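PDB 4MNR: peptidoglycan glycosyltransferase from Eggerthella lenta, which belongs to the penicillin-binding proteins, with a dimerisation-type domain beside a larger domain of the beta-lactamase-like fold. Local coordinates for residues G387-I392 with V438-A443; D411-G416 with A428-D433. All blocks are in the same frame, centred on the assembly; numbering follows the deposited sequence.

Contact 2 pairs the two strands of a beta hairpin in the antiparallel sheet of the beta-lactamase-like domain. Contact 1 packs the helix that follows this hairpin against a loop that precedes it, so contact 2 is nested within contact 1 along the chain. Their centres lie about 10 Å apart, and they touch. G439 N probably donates a hydrogen bond to S412 OG at 2.8 Å. A443 CB comes to 3.4 Å from F414 CD2. Strand 411-416 also borders strand 398-406, which carries the sequence of the family's KTG motif. Contact 2 therefore probably lies beside the active-site strand, while contact 1 joins pieces on the face of the sheet that carries S412, F414, I429 and I431.

Contact 1: residues G387-I392 with V438-A443; sequences GTAAAI and VGTAKA
A389 and A390, in a 3-10 segment, run past the first turn of helix 438-453, with CA of A389 5.2 Å from CA of A441 and CA of A390 5.6 Å from CA of T440. The packing is apolar and made with short side chains. T440 points toward the loop and touches it with its methyl. CG2 stands anti to the backbone N of T440, which carries it out from the helix into the turn. There T440 CG2 lies 3.6 Å from A390 N and 3.7 Å from A390 CB. G387 O is also near, 3.9 Å from T440 CG2. A390 N and G387 O are hydrogen-bonded to each other at 3.0 Å, so the methyl packs beside a tight turn whose polar atoms already have each other as partners. A389 CB points toward the helix. A389 CB sits beside the same methyl, 4.2 Å from A441 CA. The A441 methyl itself points away, and its CB is 4.4 Å from A389 CB. Close approach thus depends on small groups on each side. A391 O adds a hydrogen bond to Q444 NE2 farther along the helix. I392 packs there on L447 and L451. F414 of strand 409-418 lies beneath both segments and touches A390 and T440. The contact ties the loop between helix 368-384 and strand 398-406 to the C-terminal helix over the sheet.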
# COMPACT_ATOMS: atom_id res chain seq x y z
N GLY A 387 -12.36 -3.96 -12.96
CA GLY A 387 -12.61 -3.33 -11.68
C GLY A 387 -14.04 -2.92 -11.36
O GLY A 387 -14.24 -2.08 -10.48
N THR A 388 -15.03 -3.49 -12.05
CA THR A 388 -16.43 -3.04 -11.88
C THR A 388 -16.97 -3.17 -10.45
O THR A 388 -17.86 -2.41 -10.06
CB THR A 388 -17.40 -3.74 -12.87
OG1 THR A 388 -17.32 -5.16 -12.71
CG2 THR A 388 -17.06 -3.35 -14.31
N ALA A 389 -16.44 -4.12 -9.68
CA ALA A 389 -16.87 -4.30 -8.29
C ALA A 389 -16.51 -3.11 -7.39
O ALA A 389 -17.03 -3.00 -6.28
CB ALA A 389 -16.29 -5.59 -7.70
N ALA A 390 -15.63 -2.24 -7.87
CA ALA A 390 -15.24 -1.07 -7.08
C ALA A 390 -16.18 0.12 -7.27
O ALA A 390 -16.04 1.14 -6.58
CB ALA A 390 -13.79 -0.65 -7.40
N ALA A 391 -17.13 0.01 -8.18
CA ALA A 391 -18.02 1.14 -8.45
C ALA A 391 -18.86 1.50 -7.23
O ALA A 391 -19.26 0.62 -6.47
CB ALA A 391 -18.92 0.85 -9.64
N ILE A 392 -19.10 2.79 -7.06
CA ILE A 392 -19.92 3.30 -5.97
C ILE A 392 -20.97 4.23 -6.54
O ILE A 392 -20.64 5.20 -7.23
CB ILE A 392 -19.05 4.09 -4.95
CG1 ILE A 392 -18.04 3.17 -4.28
CG2 ILE A 392 -19.92 4.73 -3.88
CD1 ILE A 392 -16.94 3.89 -3.50
N VAL A 438 -11.39 -10.39 -5.22
CA VAL A 438 -11.86 -10.09 -3.86
C VAL A 438 -11.28 -8.79 -3.33
O VAL A 438 -11.93 -8.06 -2.56
CB VAL A 438 -11.61 -11.28 -2.89
CG1 VAL A 438 -10.12 -11.51 -2.64
CG2 VAL A 438 -12.34 -11.06 -1.56
N GLY A 439 -10.06 -8.46 -3.75
CA GLY A 439 -9.42 -7.23 -3.33
C GLY A 439 -10.25 -6.03 -3.75
O GLY A 439 -10.47 -5.11 -2.98
N THR A 440 -10.75 -6.09 -4.98
CA THR A 440 -11.55 -5.00 -5.54
C THR A 440 -12.88 -4.88 -4.81
O THR A 440 -13.34 -3.78 -4.51
CB THR A 440 -11.80 -5.26 -7.02
OG1 THR A 440 -10.53 -5.40 -7.67
CG2 THR A 440 -12.59 -4.10 -7.64
N ALA A 441 -13.50 -6.03 -4.54
CA ALA A 441 -14.78 -6.05 -3.84
C ALA A 441 -14.66 -5.49 -2.42
O ALA A 441 -15.52 -4.75 -1.95
CB ALA A 441 -15.34 -7.46 -3.81
N LYS A 442 -13.58 -5.85 -1.74
CA LYS A 442 -13.39 -5.34 -0.38
C LYS A 442 -13.01 -3.86 -0.37
O LYS A 442 -13.41 -3.12 0.53
CB LYS A 442 -12.33 -6.15 0.36
CG LYS A 442 -12.76 -7.59 0.63
CD LYS A 442 -14.07 -7.65 1.40
CE LYS A 442 -14.35 -9.07 1.86
NZ LYS A 442 -15.69 -9.15 2.51
N ALA A 443 -12.23 -3.42 -1.36
CA ALA A 443 -11.85 -2.02 -1.47
C ALA A 443 -13.09 -1.15 -1.60
O ALA A 443 -13.09 -0.01 -1.14
CB ALA A 443 -10.94 -1.80 -2.66

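Contact 2: residues D411-G416 with A428-D433; sequences DSWFVG and AIVIED
S412 and I431 form one antiparallel hydrogen-bonded pair, and F414 and I429 form the next. The strand segments run at 171°, with their axes 4.6 Å apart. The S412-I431 bonds are nearly straight: S412 N to I431 O is 2.9 Å and I431 N to S412 O is 2.8 Å. F414 N to I429 O and I429 N to F414 O are both 3.0 Å. W413-V430 and V415-A428 are non-hydrogen-bonded pairs, and V430 CA offers a CA-H...O contact to S412 O.

The main side-chain contact is a CH-pi one. V430 CB lies 3.6 Å from the centroid of the W413 six-membered ring, almost directly over its face. V430 CG2, anti to the backbone N, continues along that face to 3.6 Å from W413 CE2. Both side chains point the same way and pack toward helix 321-332, W413 on M324 and V430 on V321. T186, within the sequence of the family's SxxK motif, touches W413 and V415. On the other face of the sheet, F414 CB meets I429 CG2, and I429 and I431 reach helix 115-125.

A carboxylate and a backbone N-H close the end of the ladder. D433 N donates to D411 OD1 at 3.0 Å, and OD1 receives it on the lone pair turned away from OD2. D411 OD1 and D433 OD1 are 4.2 Å apart, and each forms a salt bridge with K406. E432 turns away, and its OE2 forms a salt bridge with R175 and a hydrogen bond with Y181 OH. The lysine probably offsets the repulsion between the two aspartates, so the open end of an apolar, regularly bonded hairpin is held by one backbone-to-carboxylate bond and a lysine shared by two aspartates.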
# COMPACT_ATOMS: atom_id res chain seq x y z
N ASP A 411 -2.54 -13.67 -4.90
CA ASP A 411 -2.90 -12.59 -4.00
C ASP A 411 -3.75 -11.61 -4.78
O ASP A 411 -3.47 -11.33 -5.94
CB ASP A 411 -1.66 -11.86 -3.49
CG ASP A 411 -0.83 -12.73 -2.55
OD1 ASP A 411 -1.36 -13.70 -1.98
OD2 ASP A 411 0.38 -12.42 -2.38
N SER A 412 -4.77 -11.07 -4.13
CA SER A 412 -5.73 -10.20 -4.80
C SER A 412 -5.58 -8.76 -4.34
O SER A 412 -5.63 -8.48 -3.14
CB SER A 412 -7.15 -10.71 -4.53
OG SER A 412 -8.10 -9.91 -5.22
N TRP A 413 -5.37 -7.85 -5.29
CA TRP A 413 -5.05 -6.46 -5.00
C TRP A 413 -6.07 -5.48 -5.59
O TRP A 413 -6.70 -5.76 -6.61
CB TRP A 413 -3.74 -6.07 -5.70
CG TRP A 413 -2.47 -6.51 -5.08
CD1 TRP A 413 -1.83 -7.69 -5.29
CD2 TRP A 413 -1.64 -5.74 -4.21
NE1 TRP A 413 -0.65 -7.72 -4.58
CE2 TRP A 413 -0.51 -6.53 -3.91
CE3 TRP A 413 -1.76 -4.47 -3.64
CZ2 TRP A 413 0.50 -6.08 -3.07
CZ3 TRP A 413 -0.75 -4.02 -2.81
CH2 TRP A 413 0.36 -4.83 -2.52
N PHE A 414 -6.17 -4.31 -4.98
CA PHE A 414 -6.76 -3.16 -5.66
C PHE A 414 -6.09 -1.89 -5.18
O PHE A 414 -5.83 -1.76 -3.99
CB PHE A 414 -8.25 -3.05 -5.35
CG PHE A 414 -8.94 -1.94 -6.07
CD1 PHE A 414 -9.30 -2.08 -7.41
CD2 PHE A 414 -9.25 -0.75 -5.43
CE1 PHE A 414 -9.96 -1.05 -8.08
CE2 PHE A 414 -9.92 0.27 -6.10
CZ PHE A 414 -10.27 0.12 -7.41
N VAL A 415 -5.79 -0.98 -6.10
CA VAL A 415 -5.35 0.37 -5.75
C VAL A 415 -6.32 1.30 -6.47
O VAL A 415 -6.50 1.19 -7.68
CB VAL A 415 -3.91 0.65 -6.20
CG1 VAL A 415 -3.55 2.10 -5.92
CG2 VAL A 415 -2.94 -0.28 -5.49
N GLY A 416 -6.97 2.20 -5.74
CA GLY A 416 -7.93 3.07 -6.38
C GLY A 416 -8.13 4.37 -5.65
O GLY A 416 -7.54 4.60 -4.60
N ALA A 428 -5.29 1.22 -0.98
CA ALA A 428 -4.52 0.07 -1.50
C ALA A 428 -4.82 -1.09 -0.57
O ALA A 428 -4.77 -0.94 0.65
CB ALA A 428 -3.02 0.36 -1.51
N ILE A 429 -5.16 -2.24 -1.14
CA ILE A 429 -5.49 -3.40 -0.32
C ILE A 429 -4.93 -4.64 -0.99
O ILE A 429 -4.96 -4.76 -2.22
CB ILE A 429 -7.02 -3.52 -0.10
CG1 ILE A 429 -7.36 -4.72 0.79
CG2 ILE A 429 -7.76 -3.64 -1.41
CD1 ILE A 429 -8.82 -4.66 1.33
N VAL A 430 -4.38 -5.54 -0.18
CA VAL A 430 -4.00 -6.86 -0.69
C VAL A 430 -4.65 -7.91 0.19
O VAL A 430 -4.63 -7.82 1.43
CB VAL A 430 -2.47 -7.08 -0.77
CG1 VAL A 430 -1.83 -6.92 0.62
CG2 VAL A 430 -2.17 -8.48 -1.37
N ILE A 431 -5.28 -8.89 -0.44
CA ILE A 431 -5.82 -10.05 0.27
C ILE A 431 -5.01 -11.27 -0.15
O ILE A 431 -5.09 -11.71 -1.30
CB ILE A 431 -7.29 -10.31 -0.11
CG1 ILE A 431 -8.15 -9.07 0.14
CG2 ILE A 431 -7.82 -11.52 0.66
CD1 ILE A 431 -8.27 -8.69 1.58
N GLU A 432 -4.23 -11.83 0.76
CA GLU A 432 -3.42 -13.00 0.41
C GLU A 432 -4.27 -14.24 0.11
O GLU A 432 -5.26 -14.51 0.81
CB GLU A 432 -2.40 -13.33 1.50
CG GLU A 432 -1.40 -12.21 1.77
CD GLU A 432 -0.47 -12.52 2.91
OE1 GLU A 432 -0.05 -13.69 3.06
OE2 GLU A 432 -0.15 -11.59 3.68
N ASP A 433 -3.89 -14.98 -0.92
CA ASP A 433 -4.60 -16.22 -1.29
C ASP A 433 -6.09 -15.97 -1.47
O ASP A 433 -6.92 -16.76 -1.01
CB ASP A 433 -4.37 -17.29 -0.22
CG ASP A 433 -2.91 -17.45 0.13
OD1 ASP A 433 -2.11 -17.65 -0.81
OD2 ASP A 433 -2.56 -17.35 1.32